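Local coordinates for protein urocanate hydratase (Paenibacillus sp. Soil724D2, PDB 7NED) that catalyses the addition of water to thiourocanate in bacterial ergothioneine catabolism, with NAD+ bound as its cofactor, at residues Ala21-Leu26 and Thr61-Glu66; Arg204-Arg207 and Glu211-Leu214; Glu240-Gly245 and Met300-Lys305; Leu496-Ser501 and Ile506-Thr511. One frame throughout, in Å; residues are numbered along the deposited sequence.

Contact 1: Ala21-Leu26 and Thr61-Glu66; sequences ALLRML and TLKELE
Leu62 reaches from helix 52-64 to the backbone of helix 17-31 and lays its CD1 methyl on the turn that carries Leu23. The evidence is that Leu62 CD1 comes within 3.8 Å of Leu23 CA and 4.0 Å of Leu23 CB, so it meets mainly the base of that side chain. This follows from the rotamer of Leu62, which sets CG beside its own backbone N and anti to the carbonyl carbon (chi1 -81°). The other branch, Leu62 CD2, turns to the neighbouring residue and lies 4.3 Å from Leu22 CB. One leucine thus spans two successive positions of the facing helix.

Leu23 takes a different staggered position, with CG anti to the backbone N (chi1 175°), and this carries its CD2 past Leu62 to Lys63. There Leu23 CD2 sits against the extended lysine chain, 4.1 Å from Lys63 CE and 4.2 Å from Lys63 CG, the two side chains passing at a slant. Val59 of helix 52-64 also touches Leu23, while Ile91 of strand 91-95 packs on both Leu22 and Leu62.

Chemically, the contact is held by dispersion and the hydrophobic effect: the three leucines are buried, and Lys63, partly exposed, lends the methylenes of its chain to the edge of this apolar seam within the N-terminal urocanase region.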
# COMPACT_ATOMS: atom_id res chain seq x y z
N ALA A 21 -23.81 5.50 10.67
CA ALA A 21 -22.67 6.03 11.41
C ALA A 21 -21.64 6.59 10.44
O ALA A 21 -21.14 7.71 10.62
CB ALA A 21 -22.06 4.95 12.31
N LEU A 22 -21.33 5.84 9.38
CA LEU A 22 -20.35 6.32 8.42
C LEU A 22 -20.86 7.57 7.71
O LEU A 22 -20.07 8.48 7.44
CB LEU A 22 -20.00 5.22 7.40
CG LEU A 22 -19.48 3.94 8.06
CD1 LEU A 22 -19.15 2.85 7.00
CD2 LEU A 22 -18.27 4.22 8.98
N LEU A 23 -22.14 7.60 7.36
CA LEU A 23 -22.70 8.79 6.70
C LEU A 23 -22.58 10.01 7.62
O LEU A 23 -22.16 11.09 7.20
CB LEU A 23 -24.17 8.56 6.32
CG LEU A 23 -24.90 9.79 5.74
CD1 LEU A 23 -24.16 10.28 4.45
CD2 LEU A 23 -26.35 9.46 5.45
N ARG A 24 -22.91 9.83 8.89
CA ARG A 24 -22.80 10.96 9.81
C ARG A 24 -21.36 11.36 10.05
O ARG A 24 -21.08 12.54 10.31
CB ARG A 24 -23.48 10.62 11.13
CG ARG A 24 -24.97 10.52 10.94
CD ARG A 24 -25.70 10.36 12.27
NE ARG A 24 -27.13 10.16 12.03
CZ ARG A 24 -28.07 10.30 12.96
NH1 ARG A 24 -27.74 10.63 14.23
NH2 ARG A 24 -29.34 10.11 12.63
N MET A 25 -20.42 10.41 10.03
CA MET A 25 -19.02 10.80 10.19
C MET A 25 -18.55 11.61 8.98
O MET A 25 -17.77 12.57 9.12
CB MET A 25 -18.18 9.53 10.38
CG MET A 25 -18.39 8.93 11.73
SD MET A 25 -17.32 7.54 11.89
CE MET A 25 -15.77 8.26 12.50
N LEU A 26 -19.00 11.23 7.79
CA LEU A 26 -18.72 12.05 6.62
C LEU A 26 -19.27 13.47 6.80
O LEU A 26 -18.56 14.47 6.59
CB LEU A 26 -19.30 11.38 5.36
CG LEU A 26 -19.35 12.22 4.09
CD1 LEU A 26 -17.97 12.74 3.67
CD2 LEU A 26 -19.98 11.44 2.94
N THR A 61 -25.05 6.18 -2.07
CA THR A 61 -24.68 4.78 -1.89
C THR A 61 -24.85 4.33 -0.44
O THR A 61 -25.35 3.24 -0.18
CB THR A 61 -23.25 4.55 -2.34
OG1 THR A 61 -23.11 4.94 -3.71
CG2 THR A 61 -22.89 3.05 -2.19
N LEU A 62 -24.41 5.16 0.52
CA LEU A 62 -24.51 4.76 1.92
C LEU A 62 -25.95 4.60 2.37
O LEU A 62 -26.23 3.79 3.25
CB LEU A 62 -23.82 5.79 2.85
CG LEU A 62 -22.30 5.66 2.94
CD1 LEU A 62 -21.71 6.87 3.63
CD2 LEU A 62 -21.98 4.40 3.70
N LYS A 63 -26.85 5.41 1.83
CA LYS A 63 -28.26 5.31 2.22
C LYS A 63 -28.90 3.99 1.77
O LYS A 63 -29.81 3.58 2.36
CB LYS A 63 -29.06 6.50 1.76
CG LYS A 63 -28.70 7.79 2.44
CD LYS A 63 -29.37 8.98 1.78
CE LYS A 63 -29.00 10.29 2.39
NZ LYS A 63 -29.51 11.46 1.64
N GLU A 64 -28.37 3.35 0.75
CA GLU A 64 -28.90 2.09 0.25
C GLU A 64 -28.04 0.84 0.50
O GLU A 64 -28.45 -0.23 0.23
CB GLU A 64 -29.23 2.21 -1.23
CG GLU A 64 -30.24 3.30 -1.54
CD GLU A 64 -30.27 3.62 -2.99
OE1 GLU A 64 -30.03 2.73 -3.79
OE2 GLU A 64 -30.47 4.79 -3.35
N LEU A 65 -26.86 1.03 1.03
CA LEU A 65 -25.96 -0.07 1.27
C LEU A 65 -26.44 -1.07 2.33
O LEU A 65 -26.84 -0.69 3.35
CB LEU A 65 -24.59 0.47 1.70
CG LEU A 65 -23.36 -0.44 1.73
CD1 LEU A 65 -22.89 -0.73 0.32
CD2 LEU A 65 -22.29 0.27 2.51
N GLU A 66 -26.37 -2.33 2.00
CA GLU A 66 -26.72 -3.38 2.93
C GLU A 66 -25.51 -3.77 3.76
O GLU A 66 -24.37 -3.54 3.37
CB GLU A 66 -27.26 -4.62 2.19
CG GLU A 66 -28.38 -4.28 1.24
CD GLU A 66 -29.73 -4.23 1.93
OE1 GLU A 66 -29.80 -4.48 3.16
OE2 GLU A 66 -30.73 -3.96 1.23

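Contact 2: Arg204-Arg207 and Glu211-Leu214; sequences RKTR and EALL
Thr206 and Glu211 are joined by a hydrogen bond between side chains, in which Thr206 OG1 donates to Glu211 OE1 over 2.6 Å. The carboxylate oxygen receives it on its anti lone pair, the one turned away from OE2. Glu211 arrives with an extended chain that crosses the threonine at a slant, which also brings Glu211 OE1 to 3.3 Å from Thr206 CB. The threonine rotamer serves this bond, since OG1 stands anti to the backbone N (chi1 179°). The same hydroxyl is hydrogen-bonded to the backbone N of Ser208, where it must act as acceptor, so both of its roles are used.

The apolar part is smaller: Thr206 CG2 meets Ala212 CB at 3.8 Å, and Val228 of strand 226-231 touches both residues. A valine here would probably leave Glu211 OE1 and the Ser208 N-H without their shared partner.

Both segments belong to the beta-alpha-beta unit made by strand 204-206, helix 209-222 and strand 226-231 of the Rossmann-like region. Chemically, one hydroxyl ties the end of the strand to the turn after it and to the first turn of the helix, with methyl packing alongside.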
# COMPACT_ATOMS: atom_id res chain seq x y z
N ARG A 204 -6.56 34.90 24.69
CA ARG A 204 -6.32 36.29 24.35
C ARG A 204 -5.80 36.40 22.92
O ARG A 204 -5.19 35.46 22.41
CB ARG A 204 -5.28 36.95 25.26
CG ARG A 204 -5.68 36.98 26.70
CD ARG A 204 -4.62 37.66 27.55
NE ARG A 204 -4.92 37.50 28.96
CZ ARG A 204 -4.08 37.79 29.95
NH1 ARG A 204 -2.87 38.31 29.71
NH2 ARG A 204 -4.45 37.56 31.19
N LYS A 205 -6.02 37.56 22.28
CA LYS A 205 -5.48 37.82 20.95
C LYS A 205 -4.93 39.24 20.91
O LYS A 205 -5.33 40.11 21.69
CB LYS A 205 -6.54 37.64 19.85
CG LYS A 205 -7.52 38.82 19.78
CD LYS A 205 -8.52 38.70 18.62
CE LYS A 205 -9.02 40.07 18.16
NZ LYS A 205 -9.87 40.01 16.92
N THR A 206 -4.00 39.47 20.00
CA THR A 206 -3.46 40.80 19.82
C THR A 206 -2.82 40.86 18.45
O THR A 206 -2.50 39.82 17.85
CB THR A 206 -2.44 41.13 20.91
OG1 THR A 206 -1.92 42.44 20.70
CG2 THR A 206 -1.28 40.09 20.86
N ARG A 207 -2.62 42.08 17.95
CA ARG A 207 -1.82 42.28 16.75
C ARG A 207 -0.44 42.83 17.07
O ARG A 207 0.39 43.00 16.17
CB ARG A 207 -2.53 43.18 15.74
CG ARG A 207 -3.77 42.53 15.15
CD ARG A 207 -4.48 43.45 14.21
NE ARG A 207 -5.82 42.98 13.86
CZ ARG A 207 -6.16 42.52 12.66
NH1 ARG A 207 -5.25 42.46 11.69
NH2 ARG A 207 -7.40 42.12 12.42
N GLU A 211 2.75 43.66 23.07
CA GLU A 211 1.66 43.33 23.98
C GLU A 211 1.63 41.84 24.28
O GLU A 211 1.42 41.43 25.43
CB GLU A 211 0.34 43.79 23.39
CG GLU A 211 -0.84 43.46 24.27
CD GLU A 211 -2.10 44.16 23.86
OE1 GLU A 211 -2.63 43.86 22.77
OE2 GLU A 211 -2.63 44.93 24.68
N ALA A 212 1.85 41.01 23.25
CA ALA A 212 1.86 39.57 23.47
C ALA A 212 2.94 39.19 24.46
O ALA A 212 2.70 38.37 25.36
CB ALA A 212 2.06 38.82 22.14
N LEU A 213 4.16 39.73 24.28
CA LEU A 213 5.26 39.36 25.17
C LEU A 213 5.03 39.89 26.58
O LEU A 213 5.41 39.24 27.56
CB LEU A 213 6.59 39.89 24.64
CG LEU A 213 7.10 39.30 23.32
CD1 LEU A 213 8.20 40.16 22.73
CD2 LEU A 213 7.59 37.86 23.53
N LEU A 214 4.40 41.06 26.71
CA LEU A 214 4.05 41.56 28.04
C LEU A 214 3.12 40.58 28.76
O LEU A 214 3.34 40.24 29.93
CB LEU A 214 3.40 42.94 27.94
CG LEU A 214 2.75 43.45 29.22
CD1 LEU A 214 3.86 43.75 30.23
CD2 LEU A 214 1.90 44.69 28.97

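Contact 3: Glu240-Gly245 and Met300-Lys305; sequences ELVRRG and MLELKK
Helix meets helix here by a small, partly buried apolar contact in the Rossmann-like region, where Val242 near the end of helix 234-243 wedges its two methyls against Glu302 and Leu303 of helix 282-305. Val242 CG2 lies 3.7 Å from Leu303 CD2 and 3.9 Å from Leu303 CG. The other branch, Val242 CG1, stands anti to the backbone N (chi1 170°) and so points at Glu302, meeting Glu302 CG at 3.8 Å. Glu302 bends at its second torsion and crosses the valine at about a right angle, offering a methylene while its OE1 forms a salt bridge with Arg306. The guanidinium of Arg306 also donates from NH1 to Val242 O, a polar tie from the residue just after helix 282-305 to the end of helix 234-243.

Within 240-245, Glu240 is gripped by two arginines. Arg243 holds it side-on, Arg243 NE to Glu240 OE2 at 2.8 Å and Arg243 NH2 to Glu240 OE1 at 2.9 Å. Arg244 NE reaches Glu240 OE1 at 2.8 Å, from the same face of the carboxylate as Arg243 NH2. Gly245, with positive phi, closes the helix in a Schellman motif.

Around this pair, Leu241 and Arg244 pack on helix 209-222, Arg244 pairs with Asp210, and Met300 and Lys304 lie on strand 309-312.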
# COMPACT_ATOMS: atom_id res chain seq x y z
N GLU A 240 12.47 37.85 14.73
CA GLU A 240 12.43 39.03 15.59
C GLU A 240 12.69 38.66 17.05
O GLU A 240 13.38 39.39 17.77
CB GLU A 240 11.09 39.74 15.41
CG GLU A 240 10.85 40.87 16.39
CD GLU A 240 11.72 42.08 16.12
OE1 GLU A 240 11.58 43.07 16.86
OE2 GLU A 240 12.53 42.05 15.16
N LEU A 241 12.16 37.54 17.52
CA LEU A 241 12.48 37.13 18.89
C LEU A 241 13.96 36.82 19.02
O LEU A 241 14.58 37.10 20.06
CB LEU A 241 11.64 35.93 19.29
CG LEU A 241 10.14 36.17 19.26
CD1 LEU A 241 9.43 34.85 19.55
CD2 LEU A 241 9.78 37.21 20.33
N VAL A 242 14.55 36.25 17.99
CA VAL A 242 15.98 36.01 17.99
C VAL A 242 16.72 37.34 18.04
O VAL A 242 17.73 37.49 18.75
CB VAL A 242 16.37 35.20 16.74
CG1 VAL A 242 17.88 35.16 16.60
CG2 VAL A 242 15.76 33.80 16.82
N ARG A 243 16.25 38.32 17.28
CA ARG A 243 16.87 39.64 17.32
C ARG A 243 16.80 40.23 18.73
O ARG A 243 17.79 40.76 19.25
CB ARG A 243 16.17 40.54 16.30
CG ARG A 243 16.96 41.77 15.87
CD ARG A 243 16.14 42.69 14.97
NE ARG A 243 14.99 43.26 15.68
CZ ARG A 243 15.09 44.17 16.64
NH1 ARG A 243 16.29 44.61 17.01
NH2 ARG A 243 14.00 44.63 17.24
N ARG A 244 15.63 40.15 19.36
CA ARG A 244 15.44 40.70 20.70
C ARG A 244 16.10 39.87 21.78
O ARG A 244 15.98 40.27 22.95
CB ARG A 244 13.96 40.83 21.00
CG ARG A 244 13.23 41.72 20.05
CD ARG A 244 11.84 41.95 20.55
NE ARG A 244 11.03 42.67 19.58
CZ ARG A 244 9.91 43.30 19.90
NH1 ARG A 244 9.50 43.29 21.17
NH2 ARG A 244 9.21 43.96 18.98
N GLY A 245 16.79 38.78 21.44
CA GLY A 245 17.39 37.90 22.44
C GLY A 245 16.40 37.23 23.37
O GLY A 245 16.75 36.86 24.49
N MET A 300 14.44 28.96 14.61
CA MET A 300 14.29 27.83 15.53
C MET A 300 15.63 27.25 15.90
O MET A 300 15.87 26.90 17.07
CB MET A 300 13.38 26.77 14.88
CG MET A 300 12.00 27.35 14.59
SD MET A 300 10.88 26.14 13.82
CE MET A 300 10.86 24.78 14.99
N LEU A 301 16.52 27.11 14.95
CA LEU A 301 17.83 26.56 15.22
C LEU A 301 18.62 27.49 16.16
O LEU A 301 19.25 27.04 17.05
CB LEU A 301 18.57 26.29 13.92
CG LEU A 301 18.23 25.04 13.12
CD1 LEU A 301 18.78 25.13 11.73
CD2 LEU A 301 18.68 23.78 13.81
N GLU A 302 18.48 28.77 16.00
CA GLU A 302 19.18 29.68 16.87
C GLU A 302 18.59 29.60 18.27
O GLU A 302 19.31 29.57 19.24
CB GLU A 302 19.14 31.07 16.32
CG GLU A 302 19.93 32.06 17.13
CD GLU A 302 21.44 31.83 17.15
OE1 GLU A 302 22.03 32.13 18.22
OE2 GLU A 302 22.03 31.43 16.11
N LEU A 303 17.26 29.53 18.36
CA LEU A 303 16.62 29.42 19.65
C LEU A 303 17.07 28.15 20.35
O LEU A 303 17.29 28.14 21.53
CB LEU A 303 15.11 29.54 19.55
CG LEU A 303 14.55 30.89 19.07
CD1 LEU A 303 13.08 30.86 18.73
CD2 LEU A 303 14.92 32.06 19.97
N LYS A 304 17.23 27.10 19.59
CA LYS A 304 17.70 25.84 20.14
C LYS A 304 19.08 25.98 20.75
O LYS A 304 19.36 25.44 21.83
CB LYS A 304 17.73 24.77 19.06
CG LYS A 304 18.42 23.48 19.49
CD LYS A 304 18.28 22.38 18.38
CE LYS A 304 19.01 21.09 18.75
NZ LYS A 304 18.45 20.59 20.03
N LYS A 305 19.96 26.72 20.08
CA LYS A 305 21.31 26.93 20.58
C LYS A 305 21.34 27.85 21.80
O LYS A 305 22.26 27.74 22.63
CB LYS A 305 22.18 27.44 19.45

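Contact 4: Leu496-Ser501 and Ile506-Thr511; sequences LVADGS and IRLETT
Leu496 holds CG beside its backbone N and anti to the carbonyl carbon (chi1 -69°), which sends both methyls toward Thr511, while Arg507 bends at its third torsion (-57°) to turn its guanidinium back toward the strand, edge first to Val497 O. Leu496 CD1 and Thr511 CG2 meet tip to tip at 3.7 Å. Leu508 slides past Leu496 in the opposite direction, and the fit is tight, with Leu508 CD2 only 3.5 Å from Leu496 CB. Leu508 CD1 rests 4.0 Å from Ala498 CB. In place of Leu496, an alanine is likely to open a gap beside Thr511 and Leu508 CD2, where the leucine's methyls now pack.

The polar tie is a weak hydrogen bond: Arg507 NH2 donates to Val497 O over 3.0 Å, at an N-H...O angle of 126°. The stronger partner of Arg507 is Asp474, which pairs with NH1 and also accepts from Val497 N. Between strand and helix, Asp499 OD1 accepts from Ser501 N at 3.1 Å in an Asx turn, and Ser501 is the N-cap.

Strand 496-498 and helix 506-511 run at 139°, their axes 8.8 Å apart. Helix 407-420 touches Ala498 and Leu508 through Asn416, and helix 17-31 reaches Val497 and Asp499.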
# COMPACT_ATOMS: atom_id res chain seq x y z
N LEU A 496 -14.93 1.75 13.70
CA LEU A 496 -15.83 0.75 14.26
C LEU A 496 -17.10 1.44 14.70
O LEU A 496 -17.06 2.59 15.17
CB LEU A 496 -15.21 0.03 15.46
CG LEU A 496 -14.04 -0.88 15.07
CD1 LEU A 496 -13.18 -1.13 16.31
CD2 LEU A 496 -14.57 -2.21 14.49
N VAL A 497 -18.23 0.74 14.56
CA VAL A 497 -19.51 1.28 15.01
C VAL A 497 -19.98 0.39 16.14
O VAL A 497 -20.21 -0.81 15.95
CB VAL A 497 -20.55 1.31 13.88
CG1 VAL A 497 -21.88 1.92 14.42
CG2 VAL A 497 -20.02 2.08 12.68
N ALA A 498 -20.08 0.97 17.32
CA ALA A 498 -20.64 0.29 18.49
C ALA A 498 -22.13 0.60 18.49
O ALA A 498 -22.58 1.58 19.07
CB ALA A 498 -19.96 0.76 19.77
N ASP A 499 -22.89 -0.22 17.77
CA ASP A 499 -24.32 -0.02 17.63
C ASP A 499 -25.13 -0.81 18.64
O ASP A 499 -26.35 -0.85 18.55
CB ASP A 499 -24.78 -0.35 16.19
CG ASP A 499 -24.61 -1.81 15.84
OD1 ASP A 499 -24.14 -2.61 16.68
OD2 ASP A 499 -24.99 -2.19 14.69
N GLY A 500 -24.48 -1.42 19.62
CA GLY A 500 -25.17 -2.14 20.65
C GLY A 500 -25.38 -3.63 20.42
O GLY A 500 -25.62 -4.35 21.39
N SER A 501 -25.27 -4.12 19.18
CA SER A 501 -25.60 -5.53 18.95
C SER A 501 -24.53 -6.43 19.53
O SER A 501 -23.37 -6.05 19.69
CB SER A 501 -25.73 -5.84 17.46
OG SER A 501 -24.45 -5.81 16.85
N ILE A 506 -18.25 -8.87 18.97
CA ILE A 506 -17.18 -9.63 18.33
C ILE A 506 -16.34 -8.73 17.45
O ILE A 506 -15.10 -8.78 17.48
CB ILE A 506 -17.76 -10.81 17.52
CG1 ILE A 506 -18.61 -11.69 18.42
CG2 ILE A 506 -16.63 -11.58 16.84
CD1 ILE A 506 -19.84 -12.18 17.74
N ARG A 507 -16.99 -7.91 16.61
CA ARG A 507 -16.23 -7.07 15.68
C ARG A 507 -15.30 -6.13 16.44
O ARG A 507 -14.11 -5.97 16.09
CB ARG A 507 -17.19 -6.28 14.80
CG ARG A 507 -18.10 -7.19 13.93
CD ARG A 507 -18.91 -6.41 12.86
NE ARG A 507 -19.75 -5.36 13.45
CZ ARG A 507 -19.37 -4.09 13.53
NH1 ARG A 507 -18.16 -3.74 13.06
NH2 ARG A 507 -20.19 -3.17 14.08
N LEU A 508 -15.83 -5.49 17.49
CA LEU A 508 -15.05 -4.51 18.24
C LEU A 508 -13.87 -5.16 18.92
O LEU A 508 -12.75 -4.63 18.91
CB LEU A 508 -15.93 -3.83 19.28
CG LEU A 508 -17.07 -2.98 18.73
CD1 LEU A 508 -18.00 -2.67 19.90
CD2 LEU A 508 -16.46 -1.70 18.20
N GLU A 509 -14.11 -6.29 19.59
CA GLU A 509 -13.05 -7.02 20.26
C GLU A 509 -11.97 -7.44 19.27
O GLU A 509 -10.77 -7.28 19.54
CB GLU A 509 -13.64 -8.25 20.94
CG GLU A 509 -12.72 -8.95 21.93
CD GLU A 509 -13.41 -10.18 22.50
OE1 GLU A 509 -13.58 -11.16 21.77
OE2 GLU A 509 -13.85 -10.15 23.65
N THR A 510 -12.39 -8.03 18.14
CA THR A 510 -11.44 -8.62 17.19
C THR A 510 -10.60 -7.54 16.57
O THR A 510 -9.36 -7.63 16.56
CB THR A 510 -12.17 -9.43 16.12
OG1 THR A 510 -13.04 -10.39 16.76
CG2 THR A 510 -11.16 -10.16 15.15
N THR A 511 -11.24 -6.47 16.08
CA THR A 511 -10.52 -5.37 15.45
C THR A 511 -9.60 -4.65 16.43
O THR A 511 -8.44 -4.38 16.11
CB THR A 511 -11.48 -4.37 14.82
OG1 THR A 511 -12.05 -4.95 13.65
CG2 THR A 511 -10.74 -3.13 14.40

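How the contacts relate
From the N terminus, contact 1 closes first, bringing two helices together across 34 intervening residues that include the short strands 40-42 and 46-47. Contact 2 spans only three residues, at a strand-to-helix turn, and contact 3 then closes a loop of 54. Contact 4 is again local, with four residues between its segments. All four follow in series, so none nests within or crosses another. In space they form two groups: contacts 2 and 3 touch where Leu213 CD2 lies 3.9 Å from Leu241 CD2, within the Rossmann-like region, whereas Ala21 CB meets Val497 CG2 at 3.5 Å and joins contacts 1 and 4, linking N-terminal and C-terminal regions. Centres of contacts 1 and 2 are 45 Å apart.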